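Local coordinates for hypothetical protein (Chromobacterium violaceum, PDB 2O3I), which is of unknown function but belongs to the DUF917 family, with N- and C-terminal domains like those of S-methyl thiohydantoin desulfurases, at residues A[101-109]-A[126-137]. The protein carries 2 engineered substitutions. Residues are numbered along the deposited sequence; the frame is centred on the assembly and turned at random.
Sequences LAYVVAPES and LAVVDADGAGRA
Three backbone hydrogen bonds join the parallel strands 101-105 and 127-129, with Y103 level with A127 and V104 with V128: A127 N to A102 O, V104 N to A127 O (3.0 Å) and V129 N to V104 O. Joined through helix 111-124, the two strands form a beta-alpha-beta unit in the mixed sheet, between strands 61-69 and 49-52. Past V129 the direct ladder gives way to a water, which accepts from A106 N and donates to V129 O and A131 O.

Apolar contacts flank the ladder. L126 CD1 meets L101 CD1 at 3.4 Å, a tight pair whose side chains cross nearly at right angles, and also touches V104 CG1. On the face that carries Y103 and A127, opposite V104 and V128, A127 CB lies at the ring edge of Y103, 3.6 Å from CD2; the Y103 hydroxyl bonds D59 N.

Beyond the strands the polar contacts centre on D132. With CG between the backbone N and the carbonyl carbon (chi1 70°), its carboxylate reaches S109, whose OG donates to D132 OD1 (2.7 Å) from above the carboxylate plane; T225 OG1 also bonds OD1. D132 OD2 takes A134 N on its anti side, an Asx turn, and G135 N on its syn side (2.7 Å), an Asx motif. G133 N to P107 O and S109 N to R136 O (3.1 Å) add backbone links.

Four hydrogen bonds thus hold the buried carboxylate, which braces its own turn and ties it to S109, the two backbone links sharing the work.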
ATOM      1  N   LEU A 101      -8.489   2.792  25.404  1.00 30.13           N
ATOM      2  CA  LEU A 101      -9.418   3.031  24.309  1.00 29.16           C
ATOM      3  C   LEU A 101     -10.787   2.820  24.944  1.00 27.36           C
ATOM      4  O   LEU A 101     -11.047   1.761  25.514  1.00 27.27           O
ATOM      5  CB  LEU A 101      -9.192   2.012  23.186  1.00 30.04           C
ATOM      6  CG  LEU A 101      -9.745   2.211  21.758  1.00 31.23           C
ATOM      7  CD1 LEU A 101     -10.629   1.029  21.406  1.00 29.04           C
ATOM      8  CD2 LEU A 101     -10.505   3.512  21.622  1.00 28.22           C
ATOM      9  N   ALA A 102     -11.649   3.830  24.866  1.00 25.73           N
ATOM     10  CA  ALA A 102     -12.985   3.730  25.454  1.00 25.21           C
ATOM     11  C   ALA A 102     -14.104   4.119  24.492  1.00 23.35           C
ATOM     12  O   ALA A 102     -15.288   3.915  24.777  1.00 21.44           O
ATOM     13  CB  ALA A 102     -13.069   4.605  26.712  1.00 24.17           C
ATOM     14  N   TYR A 103     -13.743   4.689  23.352  1.00 23.59           N
ATOM     15  CA  TYR A 103     -14.776   5.101  22.423  1.00 23.38           C
ATOM     16  C   TYR A 103     -14.458   4.828  20.962  1.00 24.01           C
ATOM     17  O   TYR A 103     -13.296   4.807  20.549  1.00 24.98           O
ATOM     18  CB  TYR A 103     -15.063   6.594  22.607  1.00 23.94           C
ATOM     19  CG  TYR A 103     -15.282   7.027  24.041  1.00 22.93           C
ATOM     20  CD1 TYR A 103     -14.274   7.691  24.751  1.00 25.48           C
ATOM     21  CD2 TYR A 103     -16.489   6.776  24.693  1.00 24.68           C
ATOM     22  CE1 TYR A 103     -14.464   8.098  26.083  1.00 23.99           C
ATOM     23  CE2 TYR A 103     -16.694   7.176  26.023  1.00 25.68           C
ATOM     24  CZ  TYR A 103     -15.674   7.837  26.713  1.00 26.40           C
ATOM     25  OH  TYR A 103     -15.862   8.223  28.028  1.00 25.73           O
ATOM     26  N   VAL A 104     -15.514   4.592  20.191  1.00 23.42           N
ATOM     27  CA  VAL A 104     -15.398   4.387  18.751  1.00 23.56           C
ATOM     28  C   VAL A 104     -16.327   5.423  18.147  1.00 21.82           C
ATOM     29  O   VAL A 104     -17.190   5.958  18.841  1.00 21.31           O
ATOM     30  CB  VAL A 104     -15.855   2.974  18.300  1.00 23.76           C
ATOM     31  CG1 VAL A 104     -14.777   1.960  18.613  1.00 26.29           C
ATOM     32  CG2 VAL A 104     -17.157   2.595  18.990  1.00 26.29           C
ATOM     33  N   VAL A 105     -16.147   5.728  16.869  1.00 20.44           N
ATOM     34  CA  VAL A 105     -17.003   6.710  16.227  1.00 21.38           C
ATOM     35  C   VAL A 105     -17.067   6.449  14.721  1.00 22.70           C
ATOM     36  O   VAL A 105     -16.056   6.127  14.090  1.00 22.55           O
ATOM     37  CB  VAL A 105     -16.497   8.166  16.532  1.00 19.80           C
ATOM     38  CG1 VAL A 105     -15.085   8.354  15.997  1.00 18.86           C
ATOM     39  CG2 VAL A 105     -17.455   9.203  15.942  1.00 16.55           C
ATOM     40  N   ALA A 106     -18.269   6.559  14.155  1.00 21.95           N
ATOM     41  CA  ALA A 106     -18.452   6.336  12.725  1.00 24.07           C
ATOM     42  C   ALA A 106     -17.729   7.441  11.974  1.00 23.43           C
ATOM     43  O   ALA A 106     -17.637   8.565  12.451  1.00 23.80           O
ATOM     44  CB  ALA A 106     -19.936   6.353  12.366  1.00 21.76           C
ATOM     45  N   PRO A 107     -17.205   7.135  10.786  1.00 22.65           N
ATOM     46  CA  PRO A 107     -16.509   8.188  10.051  1.00 21.50           C
ATOM     47  C   PRO A 107     -17.470   9.221   9.466  1.00 22.70           C
ATOM     48  O   PRO A 107     -17.154  10.410   9.394  1.00 20.98           O
ATOM     49  CB  PRO A 107     -15.769   7.412   8.965  1.00 20.41           C
ATOM     50  CG  PRO A 107     -16.697   6.258   8.688  1.00 23.08           C
ATOM     51  CD  PRO A 107     -17.123   5.842  10.082  1.00 22.26           C
ATOM     52  N   GLU A 108     -18.653   8.753   9.078  1.00 23.87           N
ATOM     53  CA  GLU A 108     -19.672   9.582   8.437  1.00 24.60           C
ATOM     54  C   GLU A 108     -21.077   9.042   8.713  1.00 24.37           C
ATOM     55  O   GLU A 108     -21.241   8.031   9.393  1.00 23.14           O
ATOM     56  CB  GLU A 108     -19.431   9.571   6.925  1.00 22.35           C
ATOM     57  CG  GLU A 108     -19.130   8.162   6.405  1.00 24.79           C
ATOM     58  CD  GLU A 108     -19.011   8.072   4.896  1.00 26.27           C
ATOM     59  OE1 GLU A 108     -18.402   8.972   4.285  1.00 27.09           O
ATOM     60  OE2 GLU A 108     -19.516   7.086   4.319  1.00 26.28           O
ATOM     61  N   SER A 109     -22.087   9.730   8.182  1.00 24.92           N
ATOM     62  CA  SER A 109     -23.477   9.307   8.338  1.00 24.44           C
ATOM     63  C   SER A 109     -23.864   8.402   7.180  1.00 22.83           C
ATOM     64  O   SER A 109     -23.737   8.785   6.020  1.00 23.58           O
ATOM     65  CB  SER A 109     -24.423  10.509   8.356  1.00 23.81           C
ATOM     66  OG  SER A 109     -24.414  11.153   9.612  1.00 23.81           O
ATOM     67  N   LEU A 126     -17.004  -0.800  24.481  1.00 27.90           N
ATOM     68  CA  LEU A 126     -16.735   0.627  24.339  1.00 27.80           C
ATOM     69  C   LEU A 126     -18.039   1.383  24.153  1.00 27.64           C
ATOM     70  O   LEU A 126     -19.114   0.793  24.103  1.00 28.07           O
ATOM     71  CB  LEU A 126     -15.839   0.880  23.124  1.00 26.81           C
ATOM     72  CG  LEU A 126     -14.611  -0.025  22.961  1.00 28.13           C
ATOM     73  CD1 LEU A 126     -13.959   0.250  21.616  1.00 27.50           C
ATOM     74  CD2 LEU A 126     -13.623   0.215  24.090  1.00 27.87           C
ATOM     75  N   ALA A 127     -17.939   2.700  24.058  1.00 27.68           N
ATOM     76  CA  ALA A 127     -19.112   3.524  23.832  1.00 28.05           C
ATOM     77  C   ALA A 127     -18.939   4.215  22.479  1.00 27.46           C
ATOM     78  O   ALA A 127     -17.833   4.621  22.112  1.00 27.76           O
ATOM     79  CB  ALA A 127     -19.264   4.561  24.948  1.00 26.88           C
ATOM     80  N   VAL A 128     -20.030   4.321  21.730  1.00 27.66           N
ATOM     81  CA  VAL A 128     -20.002   4.972  20.424  1.00 27.91           C
ATOM     82  C   VAL A 128     -20.398   6.431  20.631  1.00 26.20           C
ATOM     83  O   VAL A 128     -21.310   6.730  21.399  1.00 25.29           O
ATOM     84  CB  VAL A 128     -20.984   4.282  19.445  1.00 28.66           C
ATOM     85  CG1 VAL A 128     -22.364   4.206  20.070  1.00 32.88           C
ATOM     86  CG2 VAL A 128     -21.035   5.043  18.122  1.00 27.09           C
ATOM     87  N   VAL A 129     -19.696   7.341  19.964  1.00 24.26           N
ATOM     88  CA  VAL A 129     -19.987   8.762  20.103  1.00 22.08           C
ATOM     89  C   VAL A 129     -21.150   9.172  19.202  1.00 22.19           C
ATOM     90  O   VAL A 129     -21.224   8.744  18.056  1.00 22.54           O
ATOM     91  CB  VAL A 129     -18.737   9.595  19.763  1.00 21.76           C
ATOM     92  CG1 VAL A 129     -19.046  11.085  19.857  1.00 22.25           C
ATOM     93  CG2 VAL A 129     -17.606   9.217  20.713  1.00 18.72           C
ATOM     94  N   ASP A 130     -22.064   9.986  19.727  1.00 22.62           N
ATOM     95  CA  ASP A 130     -23.220  10.443  18.955  1.00 20.34           C
ATOM     96  C   ASP A 130     -22.730  11.574  18.080  1.00 20.41           C
ATOM     97  O   ASP A 130     -22.933  12.751  18.388  1.00 21.77           O
ATOM     98  CB  ASP A 130     -24.347  10.928  19.890  1.00 20.19           C
ATOM     99  CG  ASP A 130     -25.654  11.223  19.141  1.00 22.46           C
ATOM    100  OD1 ASP A 130     -25.728  10.969  17.921  1.00 21.25           O
ATOM    101  OD2 ASP A 130     -26.621  11.705  19.775  1.00 24.33           O
ATOM    102  N   ALA A 131     -22.073  11.198  16.984  1.00 20.45           N
ATOM    103  CA  ALA A 131     -21.503  12.150  16.048  1.00 19.95           C
ATOM    104  C   ALA A 131     -20.784  11.405  14.942  1.00 20.36           C
ATOM    105  O   ALA A 131     -20.706  10.178  14.961  1.00 21.67           O
ATOM    106  CB  ALA A 131     -20.501  13.048  16.774  1.00 15.80           C
ATOM    107  N   ASP A 132     -20.266  12.163  13.974  1.00 19.61           N
ATOM    108  CA  ASP A 132     -19.475  11.624  12.880  1.00 19.61           C
ATOM    109  C   ASP A 132     -18.790  12.777  12.151  1.00 19.20           C
ATOM    110  O   ASP A 132     -19.039  13.947  12.450  1.00 18.43           O
ATOM    111  CB  ASP A 132     -20.314  10.774  11.913  1.00 19.75           C
ATOM    112  CG  ASP A 132     -21.275  11.591  11.094  1.00 21.04           C
ATOM    113  OD1 ASP A 132     -22.472  11.584  11.430  1.00 19.66           O
ATOM    114  OD2 ASP A 132     -20.832  12.237  10.113  1.00 22.51           O
ATOM    115  N   GLY A 133     -17.927  12.443  11.201  1.00 19.10           N
ATOM    116  CA  GLY A 133     -17.163  13.450  10.484  1.00 19.65           C
ATOM    117  C   GLY A 133     -17.781  14.442   9.509  1.00 20.63           C
ATOM    118  O   GLY A 133     -17.058  15.310   9.013  1.00 21.07           O
ATOM    119  N   ALA A 134     -19.080  14.362   9.237  1.00 19.75           N
ATOM    120  CA  ALA A 134     -19.669  15.292   8.276  1.00 19.92           C
ATOM    121  C   ALA A 134     -21.167  15.490   8.403  1.00 20.96           C
ATOM    122  O   ALA A 134     -21.693  16.540   8.036  1.00 21.25           O
ATOM    123  CB  ALA A 134     -19.345  14.830   6.862  1.00 17.32           C
ATOM    124  N   GLY A 135     -21.860  14.487   8.928  1.00 22.20           N
ATOM    125  CA  GLY A 135     -23.304  14.587   9.037  1.00 21.00           C
ATOM    126  C   GLY A 135     -23.887  14.026   7.749  1.00 22.70           C
ATOM    127  O   GLY A 135     -25.101  13.997   7.554  1.00 21.45           O
ATOM    128  N   ARG A 136     -22.990  13.596   6.863  1.00 23.83           N
ATOM    129  CA  ARG A 136     -23.353  12.999   5.580  1.00 24.92           C
ATOM    130  C   ARG A 136     -22.266  11.993   5.207  1.00 25.88           C
ATOM    131  O   ARG A 136     -21.326  11.774   5.984  1.00 23.71           O
ATOM    132  CB  ARG A 136     -23.454  14.068   4.481  1.00 22.51           C
ATOM    133  CG  ARG A 136     -22.226  14.954   4.354  1.00 23.79           C
ATOM    134  CD  ARG A 136     -22.209  15.696   3.028  1.00 23.53           C
ATOM    135  NE  ARG A 136     -22.104  14.758   1.912  1.00 25.06           N
ATOM    136  CZ  ARG A 136     -22.342  15.063   0.641  1.00 24.17           C
ATOM    137  NH1 ARG A 136     -22.699  16.294   0.304  1.00 21.57           N
ATOM    138  NH2 ARG A 136     -22.247  14.124  -0.292  1.00 24.45           N
ATOM    139  N   ALA A 137     -22.400  11.374   4.042  1.00 25.80           N
ATOM    140  CA  ALA A 137     -21.400  10.424   3.572  1.00 26.63           C
ATOM    141  C   ALA A 137     -20.579  11.173   2.531  1.00 27.16           C
ATOM    142  O   ALA A 137     -21.132  11.937   1.737  1.00 26.59           O
ATOM    143  CB  ALA A 137     -22.057   9.205   2.958  1.00 25.47           C
TER
HETATM  144  O   HOH W   1     -20.638   7.563  15.489  1.00 17.83           O